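Local atomic coordinates of uncharacterized protein YPL067C (PDB entry 5KCI), a protein that is of unknown function but is a cytoplasmic yeast protein associated with a histidine triad and with amyloid toxicity. Residues A88-D93 with V106-V111; V102-L107 with H166-L171; A136-R141 with G194-A199. All blocks are in the same frame, centred on the assembly; numbering follows the deposited sequence.

Interactions 1 and 2 are neighbours in one antiparallel sheet. They share Val106 and Leu107 on strand 102-109, and their centres lie about 8 Å apart. Asn92 N and His104 O, 3.0 Å apart, form a probable hydrogen bond just beyond the end of strand 87-91. Trp108 of interaction 1 meets the His166 ring of interaction 2, and that histidine helps to bind a sulfate ion. Interaction 3 lies at the periphery, its centre about 14 Å from each of the other two. It packs on them through Phe195 against Val89 and through Leu140 against Leu171. A zinc ion sits about 4 Å from the side chain of Ala88 in interaction 1.

Interaction 1 (A88-D93 with V106-V111); sequences AVRAND and VLWSKV
Strands 88-91 and 106-109 run antiparallel at 152°, their axes 4.7 Å apart, and pair as Ala88 with Trp108, Val89 with Leu107 and Arg90 with Val106. The two outer pairs are hydrogen-bonded. Ala88 N bonds Trp108 O at 2.9 Å and Trp108 N returns to Ala88 O, while Arg90 and Val106 exchange a second pair of bonds. Ala88, Arg90, Val106 and Trp108 share one face of the sheet, and helix 56-64 packs there through Leu64. On this face the Trp108 ring leans back over Val106, whose CG1 lies 3.3 Å above the indole plane toward the rim. The other methyl, Val106 CG2, stands beside its own backbone N and meets Asn92 ND2 at 3.8 Å. The amide oxygen of Asn92, OD1, takes a hydrogen bond from Phe94 N. With Arg90 bent at its second torsion (-78°), its NH1 bonds Val89 O of the same strand at 3.1 Å, from above the carbonyl plane. Val89 and Leu107 form a non-hydrogen-bonded pair on the opposite face. The polar link between the strands is therefore backbone bonding, and the side chains add mainly apolar packing to this beta hairpin.

Interaction 2 (V102-L107 with H166-L171); sequences VVHLVL and HAHVLL. With SO4 (sulfate ion), chain D.
His104 and His168 meet rim to rim across the two strands, their ring planes turned 59° apart. His104 NE2 and His168 ND1 are 2.8 Å apart in a nearly straight hydrogen bond that either could donate. His168 ND1 lies at the edge of the His104 ring, in its plane. Leu170 CD2 sits over one face of that ring, 4.1 Å from the centroid, as a CH-pi contact. Tyr96 N bonds the other nitrogen of His104, so both nitrogens of this ring are engaged. The far nitrogen of His168, NE2, points at the sulfate and bonds O2 at 2.8 Å (172°). His166 reaches the same ion from two residues earlier on the same strand, NE2 to O1 at 2.7 Å. With chi1 at 49° its ring is set so that NE2 reaches O1, while CB lies alongside Val106 CG1 at 3.7 Å. Ser160 N and Asn154 ND2 also bond the sulfate. On the opposite face Leu105 CD1 touches Leu171 CD1 at 3.8 Å, and Leu107 CB packs on Val169 CG2. Helices 120-135 and 180-193 pack on that side. The antiparallel strands are held by six backbone hydrogen bonds. His166 and His168 alternate on one strand as in a histidine triad motif, but the third histidine here, His104, comes from the adjacent strand. The sulfate, probably from the crystallisation liquor, may mark an anion-binding pocket.

Interaction 3 (A136-R141 with G194-A199); sequences AQPLLR and GFEPLA
The Gln137 amide and the Phe195 ring are the flat groups here, with their planes 46° apart and their side chains crossing at about a right angle. Gln137 OE1 takes the N-H of Glu196 at 2.8 Å, in the carbonyl plane and on a lone pair. Gln137 NE2 gives a hydrogen to Glu196 O, also at 2.8 Å and on a lone pair, with that oxygen only 5° out of the amide plane. One side chain thus meets both backbone polar groups of one residue. Gln137 is bent at its second torsion (-59°), which brings the amide up to the backbone of Glu196. NE2 has a second partner in Phe133 O.

OE1 also lies obliquely to the Phe195 ring and is 3.4 Å from Phe195 CB. Leu140 CD1 approaches the same ring obliquely, 4.0 Å from CE1. Ile190 and Val89 touch Phe195 as well, so the ring is buried between the turn, helix 180-193 and the sheet.

Further contacts lie to the sides. The Glu196 and Pro138 side chains cross at about a right angle, with Glu196 OE1 3.6 Å from Pro138 CD. Leu139 CD1 reaches Gly194 O at 3.7 Å, and Ala136 CB meets Leu198 CD1 at 4.1 Å. Leu140 N bonds Gln137 O within the turn that joins helix 120-135 to helix 141-146.

Gly194 leaves helix 180-193 with positive phi and starts the C-terminal tail. Phe195 O bonds Tyr87 OH, and Ala199 O bonds Arg129 NH1. The chemistry implies a tail fixed by a paired amide-to-backbone grip at Glu196, with Phe195 packed against Gln137 and Leu140, and van der Waals contacts from Ala136, Pro138 and Leu139 completing the interface.

Interaction 1 (A88-D93 with V106-V111)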
ATOM      1  N   ALA A  88       0.661   5.319   7.529  1.00 25.96           N
ATOM      2  CA  ALA A  88      -0.764   5.546   7.341  1.00 28.50           C
ATOM      3  C   ALA A  88      -1.256   4.639   6.224  1.00 33.38           C
ATOM      4  O   ALA A  88      -0.571   4.458   5.217  1.00 27.82           O
ATOM      5  CB  ALA A  88      -1.049   7.011   7.009  1.00 27.53           C
ATOM      6  N   VAL A  89      -2.443   4.075   6.402  1.00 28.41           N
ATOM      7  CA  VAL A  89      -3.063   3.220   5.394  1.00 28.99           C
ATOM      8  C   VAL A  89      -4.295   3.938   4.854  1.00 31.05           C
ATOM      9  O   VAL A  89      -5.099   4.487   5.621  1.00 33.29           O
ATOM     10  CB  VAL A  89      -3.388   1.822   5.957  1.00 31.23           C
ATOM     11  CG1 VAL A  89      -4.321   1.908   7.116  1.00 45.21           C
ATOM     12  CG2 VAL A  89      -3.978   0.941   4.869  1.00 32.10           C
ATOM     13  N   ARG A  90      -4.418   3.972   3.525  1.00 31.05           N
ATOM     14  CA  ARG A  90      -5.528   4.608   2.836  1.00 28.62           C
ATOM     15  C   ARG A  90      -6.065   3.671   1.770  1.00 29.46           C
ATOM     16  O   ARG A  90      -5.348   2.802   1.281  1.00 29.54           O
ATOM     17  CB  ARG A  90      -5.098   5.922   2.163  1.00 27.88           C
ATOM     18  CG  ARG A  90      -4.605   6.989   3.114  1.00 36.87           C
ATOM     19  CD  ARG A  90      -5.753   7.677   3.808  1.00 43.36           C
ATOM     20  NE  ARG A  90      -5.335   8.779   4.673  1.00 44.89           N
ATOM     21  CZ  ARG A  90      -4.890   8.639   5.918  1.00 50.36           C
ATOM     22  NH1 ARG A  90      -4.780   7.441   6.460  1.00 50.32           N
ATOM     23  NH2 ARG A  90      -4.539   9.708   6.620  1.00 53.88           N
ATOM     24  N   ALA A  91      -7.350   3.810   1.448  1.00 30.87           N
ATOM     25  CA  ALA A  91      -7.871   3.158   0.256  1.00 29.26           C
ATOM     26  C   ALA A  91      -7.323   3.860  -0.982  1.00 38.19           C
ATOM     27  O   ALA A  91      -7.220   5.086  -1.012  1.00 35.91           O
ATOM     28  CB  ALA A  91      -9.406   3.186   0.259  1.00 40.84           C
ATOM     29  N   ASN A  92      -6.914   3.080  -1.985  1.00 34.53           N
ATOM     30  CA  ASN A  92      -6.481   3.664  -3.253  1.00 34.06           C
ATOM     31  C   ASN A  92      -7.694   4.253  -3.960  1.00 39.87           C
ATOM     32  O   ASN A  92      -8.679   3.549  -4.211  1.00 31.60           O
ATOM     33  CB  ASN A  92      -5.790   2.631  -4.149  1.00 32.68           C
ATOM     34  CG  ASN A  92      -5.045   3.280  -5.326  1.00 30.43           C
ATOM     35  OD1 ASN A  92      -5.503   4.277  -5.895  1.00 31.01           O
ATOM     36  ND2 ASN A  92      -3.902   2.713  -5.696  1.00 38.65           N
ATOM     37  N   ASP A  93      -7.626   5.551  -4.291  1.00 48.09           N
ATOM     38  CA  ASP A  93      -8.752   6.200  -4.963  1.00 54.65           C
ATOM     39  C   ASP A  93      -8.933   5.715  -6.396  1.00 43.14           C
ATOM     40  O   ASP A  93     -10.039   5.823  -6.944  1.00 38.88           O
ATOM     41  CB  ASP A  93      -8.567   7.728  -4.972  1.00 51.55           C
ATOM     42  CG  ASP A  93      -8.866   8.364  -3.625  1.00 50.47           C
ATOM     43  OD1 ASP A  93      -9.766   7.867  -2.917  1.00 52.46           O
ATOM     44  OD2 ASP A  93      -8.193   9.364  -3.279  1.00 56.15           O
ATOM     45  N   VAL A 106      -3.207   1.456   0.062  1.00 24.63           N
ATOM     46  CA  VAL A 106      -1.883   2.067  -0.022  1.00 21.28           C
ATOM     47  C   VAL A 106      -1.409   2.295   1.396  1.00 22.38           C
ATOM     48  O   VAL A 106      -2.133   2.873   2.210  1.00 26.89           O
ATOM     49  CB  VAL A 106      -1.888   3.387  -0.805  1.00 23.39           C
ATOM     50  CG1 VAL A 106      -0.430   3.967  -0.877  1.00 29.67           C
ATOM     51  CG2 VAL A 106      -2.456   3.176  -2.195  1.00 28.14           C
ATOM     52  N   LEU A 107      -0.207   1.830   1.684  1.00 23.22           N
ATOM     53  CA  LEU A 107       0.463   1.996   2.955  1.00 25.35           C
ATOM     54  C   LEU A 107       1.637   2.956   2.792  1.00 25.63           C
ATOM     55  O   LEU A 107       2.653   2.597   2.201  1.00 26.54           O
ATOM     56  CB  LEU A 107       0.978   0.645   3.447  1.00 25.22           C
ATOM     57  CG  LEU A 107       1.884   0.632   4.667  1.00 27.63           C
ATOM     58  CD1 LEU A 107       1.151   1.147   5.898  1.00 27.27           C
ATOM     59  CD2 LEU A 107       2.384  -0.817   4.900  1.00 29.59           C
ATOM     60  N   TRP A 108       1.496   4.133   3.368  1.00 23.36           N
ATOM     61  CA  TRP A 108       2.511   5.183   3.368  1.00 22.56           C
ATOM     62  C   TRP A 108       3.392   5.040   4.603  1.00 23.07           C
ATOM     63  O   TRP A 108       2.903   4.755   5.707  1.00 25.50           O
ATOM     64  CB  TRP A 108       1.842   6.558   3.359  1.00 23.29           C
ATOM     65  CG  TRP A 108       1.009   6.798   2.173  1.00 25.24           C
ATOM     66  CD1 TRP A 108      -0.331   6.537   2.039  1.00 24.36           C
ATOM     67  CD2 TRP A 108       1.451   7.316   0.926  1.00 25.50           C
ATOM     68  NE1 TRP A 108      -0.751   6.896   0.770  1.00 26.44           N
ATOM     69  CE2 TRP A 108       0.328   7.382   0.075  1.00 24.79           C
ATOM     70  CE3 TRP A 108       2.694   7.761   0.447  1.00 23.86           C
ATOM     71  CZ2 TRP A 108       0.422   7.855  -1.237  1.00 30.51           C
ATOM     72  CZ3 TRP A 108       2.777   8.226  -0.845  1.00 28.40           C
ATOM     73  CH2 TRP A 108       1.664   8.263  -1.676  1.00 30.25           C
ATOM     74  N   SER A 109       4.698   5.265   4.426  1.00 26.65           N
ATOM     75  CA  SER A 109       5.631   5.173   5.540  1.00 30.33           C
ATOM     76  C   SER A 109       6.594   6.363   5.542  1.00 29.17           C
ATOM     77  O   SER A 109       7.187   6.671   4.513  1.00 25.59           O
ATOM     78  CB  SER A 109       6.450   3.880   5.480  1.00 29.13           C
ATOM     79  OG  SER A 109       7.350   3.797   6.573  1.00 26.49           O
ATOM     80  N   LYS A 110       6.723   7.009   6.699  1.00 31.27           N
ATOM     81  CA  LYS A 110       7.695   8.083   6.901  1.00 35.88           C
ATOM     82  C   LYS A 110       9.119   7.580   6.757  1.00 36.81           C
ATOM     83  O   LYS A 110      10.017   8.344   6.390  1.00 33.56           O
ATOM     84  CB  LYS A 110       7.523   8.683   8.296  1.00 45.82           C
ATOM     85  CG  LYS A 110       6.558   9.831   8.442  1.00 51.53           C
ATOM     86  CD  LYS A 110       6.858  10.606   9.734  1.00 50.57           C
ATOM     87  CE  LYS A 110       5.617  11.293  10.311  1.00 57.67           C
ATOM     88  NZ  LYS A 110       5.668  11.444  11.799  1.00 66.70           N
ATOM     89  N   VAL A 111       9.349   6.312   7.088  1.00 32.23           N
ATOM     90  CA  VAL A 111      10.651   5.669   6.971  1.00 33.83           C
ATOM     91  C   VAL A 111      10.644   4.856   5.689  1.00 36.80           C
ATOM     92  O   VAL A 111       9.800   3.966   5.499  1.00 34.73           O
ATOM     93  CB  VAL A 111      10.945   4.776   8.186  1.00 31.31           C
ATOM     94  CG1 VAL A 111      12.340   4.184   8.091  1.00 30.01           C
ATOM     95  CG2 VAL A 111      10.792   5.559   9.473  1.00 39.13           C
TER

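Interaction 2 (V102-L107 with H166-L171)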
ATOM      1  N   VAL A 102     -10.982  -8.153  -4.509  1.00 26.78           N
ATOM      2  CA  VAL A 102      -9.642  -7.635  -4.230  1.00 23.88           C
ATOM      3  C   VAL A 102      -9.724  -6.150  -3.912  1.00 26.79           C
ATOM      4  O   VAL A 102     -10.179  -5.342  -4.730  1.00 30.52           O
ATOM      5  CB  VAL A 102      -8.699  -7.895  -5.407  1.00 26.06           C
ATOM      6  CG1 VAL A 102      -7.311  -7.287  -5.100  1.00 27.72           C
ATOM      7  CG2 VAL A 102      -8.571  -9.392  -5.655  1.00 25.67           C
ATOM      8  N   VAL A 103      -9.219  -5.784  -2.737  1.00 27.81           N
ATOM      9  CA  VAL A 103      -9.264  -4.432  -2.219  1.00 24.67           C
ATOM     10  C   VAL A 103      -7.856  -3.883  -2.345  1.00 26.62           C
ATOM     11  O   VAL A 103      -6.902  -4.556  -1.952  1.00 26.99           O
ATOM     12  CB  VAL A 103      -9.731  -4.430  -0.760  1.00 28.23           C
ATOM     13  CG1 VAL A 103      -9.661  -3.077  -0.162  1.00 29.56           C
ATOM     14  CG2 VAL A 103     -11.182  -4.955  -0.683  1.00 37.09           C
ATOM     15  N   HIS A 104      -7.733  -2.685  -2.900  1.00 28.17           N
ATOM     16  CA  HIS A 104      -6.422  -2.095  -3.195  1.00 25.85           C
ATOM     17  C   HIS A 104      -6.176  -0.973  -2.198  1.00 24.71           C
ATOM     18  O   HIS A 104      -6.801   0.095  -2.289  1.00 29.70           O
ATOM     19  CB  HIS A 104      -6.432  -1.575  -4.627  1.00 27.67           C
ATOM     20  CG  HIS A 104      -5.116  -1.094  -5.111  1.00 27.96           C
ATOM     21  ND1 HIS A 104      -4.871  -0.867  -6.444  1.00 29.79           N
ATOM     22  CD2 HIS A 104      -3.969  -0.797  -4.455  1.00 27.75           C
ATOM     23  CE1 HIS A 104      -3.635  -0.426  -6.595  1.00 35.79           C
ATOM     24  NE2 HIS A 104      -3.065  -0.367  -5.402  1.00 27.39           N
ATOM     25  N   LEU A 105      -5.286  -1.206  -1.249  1.00 22.71           N
ATOM     26  CA  LEU A 105      -4.923  -0.204  -0.253  1.00 24.12           C
ATOM     27  C   LEU A 105      -3.528   0.316  -0.547  1.00 23.80           C
ATOM     28  O   LEU A 105      -2.776  -0.299  -1.293  1.00 24.29           O
ATOM     29  CB  LEU A 105      -4.948  -0.771   1.171  1.00 26.07           C
ATOM     30  CG  LEU A 105      -6.217  -1.501   1.600  1.00 28.44           C
ATOM     31  CD1 LEU A 105      -6.069  -2.008   3.031  1.00 26.55           C
ATOM     32  CD2 LEU A 105      -7.426  -0.577   1.483  1.00 28.84           C
ATOM     33  N   VAL A 106      -3.207   1.456   0.062  1.00 24.63           N
ATOM     34  CA  VAL A 106      -1.883   2.067  -0.022  1.00 21.28           C
ATOM     35  C   VAL A 106      -1.409   2.295   1.396  1.00 22.38           C
ATOM     36  O   VAL A 106      -2.133   2.873   2.210  1.00 26.89           O
ATOM     37  CB  VAL A 106      -1.888   3.387  -0.805  1.00 23.39           C
ATOM     38  CG1 VAL A 106      -0.430   3.967  -0.877  1.00 29.67           C
ATOM     39  CG2 VAL A 106      -2.456   3.176  -2.195  1.00 28.14           C
ATOM     40  N   LEU A 107      -0.207   1.830   1.684  1.00 23.22           N
ATOM     41  CA  LEU A 107       0.463   1.996   2.955  1.00 25.35           C
ATOM     42  C   LEU A 107       1.637   2.956   2.792  1.00 25.63           C
ATOM     43  O   LEU A 107       2.653   2.597   2.201  1.00 26.54           O
ATOM     44  CB  LEU A 107       0.978   0.645   3.447  1.00 25.22           C
ATOM     45  CG  LEU A 107       1.884   0.632   4.667  1.00 27.63           C
ATOM     46  CD1 LEU A 107       1.151   1.147   5.898  1.00 27.27           C
ATOM     47  CD2 LEU A 107       2.384  -0.817   4.900  1.00 29.59           C
ATOM     48  N   HIS A 166       5.635   4.327  -0.336  1.00 23.95           N
ATOM     49  CA  HIS A 166       4.309   3.737  -0.263  1.00 29.35           C
ATOM     50  C   HIS A 166       4.320   2.372  -0.923  1.00 24.79           C
ATOM     51  O   HIS A 166       4.978   2.169  -1.954  1.00 25.80           O
ATOM     52  CB  HIS A 166       3.233   4.604  -0.910  1.00 22.77           C
ATOM     53  CG  HIS A 166       3.573   5.091  -2.284  1.00 25.96           C
ATOM     54  ND1 HIS A 166       4.569   6.013  -2.520  1.00 28.61           N
ATOM     55  CD2 HIS A 166       3.022   4.817  -3.492  1.00 26.67           C
ATOM     56  CE1 HIS A 166       4.644   6.259  -3.816  1.00 26.41           C
ATOM     57  NE2 HIS A 166       3.709   5.548  -4.427  1.00 30.31           N
ATOM     58  N   ALA A 167       3.611   1.448  -0.276  1.00 27.69           N
ATOM     59  CA  ALA A 167       3.421   0.093  -0.744  1.00 23.44           C
ATOM     60  C   ALA A 167       1.957  -0.099  -1.096  1.00 27.27           C
ATOM     61  O   ALA A 167       1.066   0.438  -0.435  1.00 26.22           O
ATOM     62  CB  ALA A 167       3.834  -0.945   0.317  1.00 21.50           C
ATOM     63  N   HIS A 168       1.724  -0.850  -2.149  1.00 23.33           N
ATOM     64  CA  HIS A 168       0.389  -1.291  -2.515  1.00 23.11           C
ATOM     65  C   HIS A 168       0.097  -2.580  -1.752  1.00 19.09           C
ATOM     66  O   HIS A 168       0.860  -3.543  -1.841  1.00 20.73           O
ATOM     67  CB  HIS A 168       0.297  -1.466  -4.023  1.00 26.20           C
ATOM     68  CG  HIS A 168       0.528  -0.195  -4.769  1.00 25.71           C
ATOM     69  ND1 HIS A 168      -0.500   0.642  -5.123  1.00 23.64           N
ATOM     70  CD2 HIS A 168       1.675   0.430  -5.149  1.00 28.87           C
ATOM     71  CE1 HIS A 168      -0.011   1.712  -5.733  1.00 28.16           C
ATOM     72  NE2 HIS A 168       1.305   1.605  -5.764  1.00 24.02           N
ATOM     73  N   VAL A 169      -0.962  -2.565  -0.950  1.00 23.60           N
ATOM     74  CA  VAL A 169      -1.332  -3.690  -0.101  1.00 20.39           C
ATOM     75  C   VAL A 169      -2.679  -4.158  -0.597  1.00 22.18           C
ATOM     76  O   VAL A 169      -3.641  -3.384  -0.567  1.00 22.01           O
ATOM     77  CB  VAL A 169      -1.422  -3.304   1.377  1.00 20.19           C
ATOM     78  CG1 VAL A 169      -1.911  -4.444   2.216  1.00 20.74           C
ATOM     79  CG2 VAL A 169      -0.066  -2.812   1.920  1.00 26.74           C
ATOM     80  N   LEU A 170      -2.737  -5.391  -1.069  1.00 22.43           N
ATOM     81  CA  LEU A 170      -3.926  -5.990  -1.647  1.00 22.23           C
ATOM     82  C   LEU A 170      -4.484  -7.005  -0.675  1.00 20.15           C
ATOM     83  O   LEU A 170      -3.740  -7.844  -0.162  1.00 23.74           O
ATOM     84  CB  LEU A 170      -3.604  -6.696  -2.968  1.00 23.33           C
ATOM     85  CG  LEU A 170      -2.851  -5.847  -4.002  1.00 24.18           C
ATOM     86  CD1 LEU A 170      -2.718  -6.635  -5.293  1.00 26.08           C
ATOM     87  CD2 LEU A 170      -3.532  -4.546  -4.279  1.00 21.81           C
ATOM     88  N   LEU A 171      -5.814  -6.958  -0.487  1.00 24.30           N
ATOM     89  CA  LEU A 171      -6.509  -7.875   0.398  1.00 26.12           C
ATOM     90  C   LEU A 171      -7.572  -8.567  -0.424  1.00 28.03           C
ATOM     91  O   LEU A 171      -8.349  -7.884  -1.093  1.00 27.02           O
ATOM     92  CB  LEU A 171      -7.190  -7.138   1.549  1.00 21.91           C
ATOM     93  CG  LEU A 171      -6.322  -6.232   2.414  1.00 25.64           C
ATOM     94  CD1 LEU A 171      -7.150  -5.660   3.536  1.00 29.62           C
ATOM     95  CD2 LEU A 171      -5.127  -6.995   2.924  1.00 22.93           C
TER
HETATM   96  S   SO4 D 203       2.513   4.648  -7.400  1.00 42.29           S
HETATM   97  O1  SO4 D 203       3.057   5.977  -7.032  1.00 43.09           O
HETATM   98  O2  SO4 D 203       3.114   3.549  -6.666  1.00 39.52           O
HETATM   99  O3  SO4 D 203       1.058   4.622  -7.132  1.00 51.00           O
HETATM  100  O4  SO4 D 203       2.728   4.420  -8.824  1.00 48.63           O

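Interaction 3 (A136-R141 with G194-A199)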
ATOM      1  N   ALA A 136       1.897  -9.244  11.409  1.00 24.57           N
ATOM      2  CA  ALA A 136       1.594  -9.005  12.811  1.00 31.36           C
ATOM      3  C   ALA A 136       0.207  -8.400  13.031  1.00 33.38           C
ATOM      4  O   ALA A 136      -0.150  -8.134  14.180  1.00 42.39           O
ATOM      5  CB  ALA A 136       2.669  -8.075  13.418  1.00 30.97           C
ATOM      6  N   GLN A 137      -0.589  -8.185  11.967  1.00 24.34           N
ATOM      7  CA  GLN A 137      -1.803  -7.390  12.053  1.00 22.93           C
ATOM      8  C   GLN A 137      -3.004  -8.265  12.423  1.00 27.92           C
ATOM      9  O   GLN A 137      -3.453  -9.046  11.566  1.00 27.98           O
ATOM     10  CB  GLN A 137      -2.075  -6.687  10.737  1.00 26.94           C
ATOM     11  CG  GLN A 137      -0.971  -5.698  10.379  1.00 23.93           C
ATOM     12  CD  GLN A 137      -0.782  -4.640  11.423  1.00 28.51           C
ATOM     13  OE1 GLN A 137      -1.737  -4.184  12.044  1.00 27.18           O
ATOM     14  NE2 GLN A 137       0.478  -4.216  11.618  1.00 28.98           N
ATOM     15  N   PRO A 138      -3.577  -8.125  13.615  1.00 40.84           N
ATOM     16  CA  PRO A 138      -4.783  -8.929  13.929  1.00 42.36           C
ATOM     17  C   PRO A 138      -5.911  -8.722  12.943  1.00 30.34           C
ATOM     18  O   PRO A 138      -6.655  -9.679  12.646  1.00 29.88           O
ATOM     19  CB  PRO A 138      -5.186  -8.443  15.330  1.00 50.16           C
ATOM     20  CG  PRO A 138      -3.997  -7.744  15.874  1.00 54.72           C
ATOM     21  CD  PRO A 138      -3.257  -7.187  14.698  1.00 46.53           C
ATOM     22  N   LEU A 139      -6.064  -7.509  12.423  1.00 30.29           N
ATOM     23  CA  LEU A 139      -7.154  -7.229  11.502  1.00 31.81           C
ATOM     24  C   LEU A 139      -6.999  -7.978  10.184  1.00 31.53           C
ATOM     25  O   LEU A 139      -7.975  -8.082   9.445  1.00 33.21           O
ATOM     26  CB  LEU A 139      -7.270  -5.726  11.249  1.00 36.07           C
ATOM     27  CG  LEU A 139      -7.639  -4.840  12.448  1.00 43.85           C
ATOM     28  CD1 LEU A 139      -7.476  -3.385  12.070  1.00 42.56           C
ATOM     29  CD2 LEU A 139      -9.058  -5.091  12.915  1.00 47.46           C
ATOM     30  N   LEU A 140      -5.825  -8.530   9.890  1.00 29.36           N
ATOM     31  CA  LEU A 140      -5.598  -9.310   8.671  1.00 30.30           C
ATOM     32  C   LEU A 140      -5.528 -10.813   8.925  1.00 28.77           C
ATOM     33  O   LEU A 140      -5.274 -11.584   7.980  1.00 24.13           O
ATOM     34  CB  LEU A 140      -4.295  -8.850   7.987  1.00 25.80           C
ATOM     35  CG  LEU A 140      -4.190  -7.355   7.638  1.00 24.43           C
ATOM     36  CD1 LEU A 140      -2.911  -7.058   6.929  1.00 26.10           C
ATOM     37  CD2 LEU A 140      -5.389  -6.936   6.768  1.00 30.60           C
ATOM     38  N   ARG A 141      -5.718 -11.259  10.176  1.00 28.62           N
ATOM     39  CA  ARG A 141      -5.418 -12.643  10.544  1.00 39.44           C
ATOM     40  C   ARG A 141      -6.003 -13.661   9.565  1.00 25.71           C
ATOM     41  O   ARG A 141      -5.272 -14.502   9.037  1.00 26.84           O
ATOM     42  CB  ARG A 141      -5.922 -12.920  11.965  1.00 77.56           C
ATOM     43  CG  ARG A 141      -5.832 -14.371  12.421  1.00115.99           C
ATOM     44  CD  ARG A 141      -6.682 -14.611  13.663  1.00142.99           C
ATOM     45  NE  ARG A 141      -8.063 -14.153  13.490  1.00159.11           N
ATOM     46  CZ  ARG A 141      -9.032 -14.867  12.923  1.00183.72           C
ATOM     47  NH1 ARG A 141      -8.793 -16.089  12.464  1.00200.05           N
ATOM     48  NH2 ARG A 141     -10.250 -14.355  12.812  1.00187.08           N
ATOM     49  N   GLY A 194      -6.633   1.639  11.710  1.00 36.82           N
ATOM     50  CA  GLY A 194      -5.260   1.619  11.257  1.00 32.02           C
ATOM     51  C   GLY A 194      -4.569   0.308  11.587  1.00 31.64           C
ATOM     52  O   GLY A 194      -5.091  -0.561  12.283  1.00 39.09           O
ATOM     53  N   PHE A 195      -3.348   0.177  11.092  1.00 30.57           N
ATOM     54  CA  PHE A 195      -2.540  -0.961  11.474  1.00 24.05           C
ATOM     55  C   PHE A 195      -1.836  -0.696  12.805  1.00 31.34           C
ATOM     56  O   PHE A 195      -1.581   0.445  13.182  1.00 32.64           O
ATOM     57  CB  PHE A 195      -1.515  -1.261  10.395  1.00 29.66           C
ATOM     58  CG  PHE A 195      -2.101  -1.839   9.132  1.00 32.88           C
ATOM     59  CD1 PHE A 195      -3.207  -2.690   9.173  1.00 29.62           C
ATOM     60  CD2 PHE A 195      -1.537  -1.554   7.906  1.00 40.26           C
ATOM     61  CE1 PHE A 195      -3.718  -3.239   8.000  1.00 32.16           C
ATOM     62  CE2 PHE A 195      -2.048  -2.089   6.742  1.00 42.07           C
ATOM     63  CZ  PHE A 195      -3.137  -2.930   6.783  1.00 31.05           C
ATOM     64  N   GLU A 196      -1.504  -1.787  13.509  1.00 27.65           N
ATOM     65  CA  GLU A 196      -0.808  -1.722  14.786  1.00 39.40           C
ATOM     66  C   GLU A 196       0.707  -1.719  14.577  1.00 29.53           C
ATOM     67  O   GLU A 196       1.212  -2.397  13.675  1.00 27.05           O
ATOM     68  CB  GLU A 196      -1.183  -2.911  15.659  1.00 69.87           C
ATOM     69  CG  GLU A 196      -2.655  -2.988  16.009  1.00 99.30           C
ATOM     70  CD  GLU A 196      -2.957  -4.112  16.982  1.00119.76           C
ATOM     71  OE1 GLU A 196      -2.068  -4.959  17.213  1.00137.16           O
ATOM     72  OE2 GLU A 196      -4.081  -4.147  17.519  1.00116.25           O
ATOM     73  N   PRO A 197       1.438  -0.985  15.407  1.00 31.99           N
ATOM     74  CA  PRO A 197       2.888  -0.860  15.198  1.00 38.37           C
ATOM     75  C   PRO A 197       3.616  -2.136  15.579  1.00 40.16           C
ATOM     76  O   PRO A 197       3.092  -3.010  16.273  1.00 30.81           O
ATOM     77  CB  PRO A 197       3.290   0.301  16.119  1.00 48.47           C
ATOM     78  CG  PRO A 197       2.256   0.310  17.181  1.00 51.46           C
ATOM     79  CD  PRO A 197       0.966  -0.111  16.490  1.00 39.58           C
ATOM     80  N   LEU A 198       4.855  -2.231  15.105  1.00 29.88           N
ATOM     81  CA  LEU A 198       5.703  -3.396  15.322  1.00 31.47           C
ATOM     82  C   LEU A 198       7.060  -2.919  15.825  1.00 31.84           C
ATOM     83  O   LEU A 198       7.711  -2.087  15.181  1.00 36.69           O
ATOM     84  CB  LEU A 198       5.860  -4.203  14.033  1.00 32.55           C
ATOM     85  CG  LEU A 198       6.725  -5.464  14.147  1.00 36.63           C
ATOM     86  CD1 LEU A 198       6.131  -6.503  15.046  1.00 36.59           C
ATOM     87  CD2 LEU A 198       6.939  -6.031  12.766  1.00 41.05           C
ATOM     88  N   ALA A 199       7.483  -3.417  16.977  0.99 39.39           N
ATOM     89  CA  ALA A 199       8.777  -2.986  17.528  0.93 54.14           C
ATOM     90  C   ALA A 199       9.906  -3.365  16.572  1.00 48.95           C
ATOM     91  O   ALA A 199       9.796  -4.366  15.856  1.00 40.50           O
ATOM     92  CB  ALA A 199       9.015  -3.594  18.898  1.00 68.16           C
TER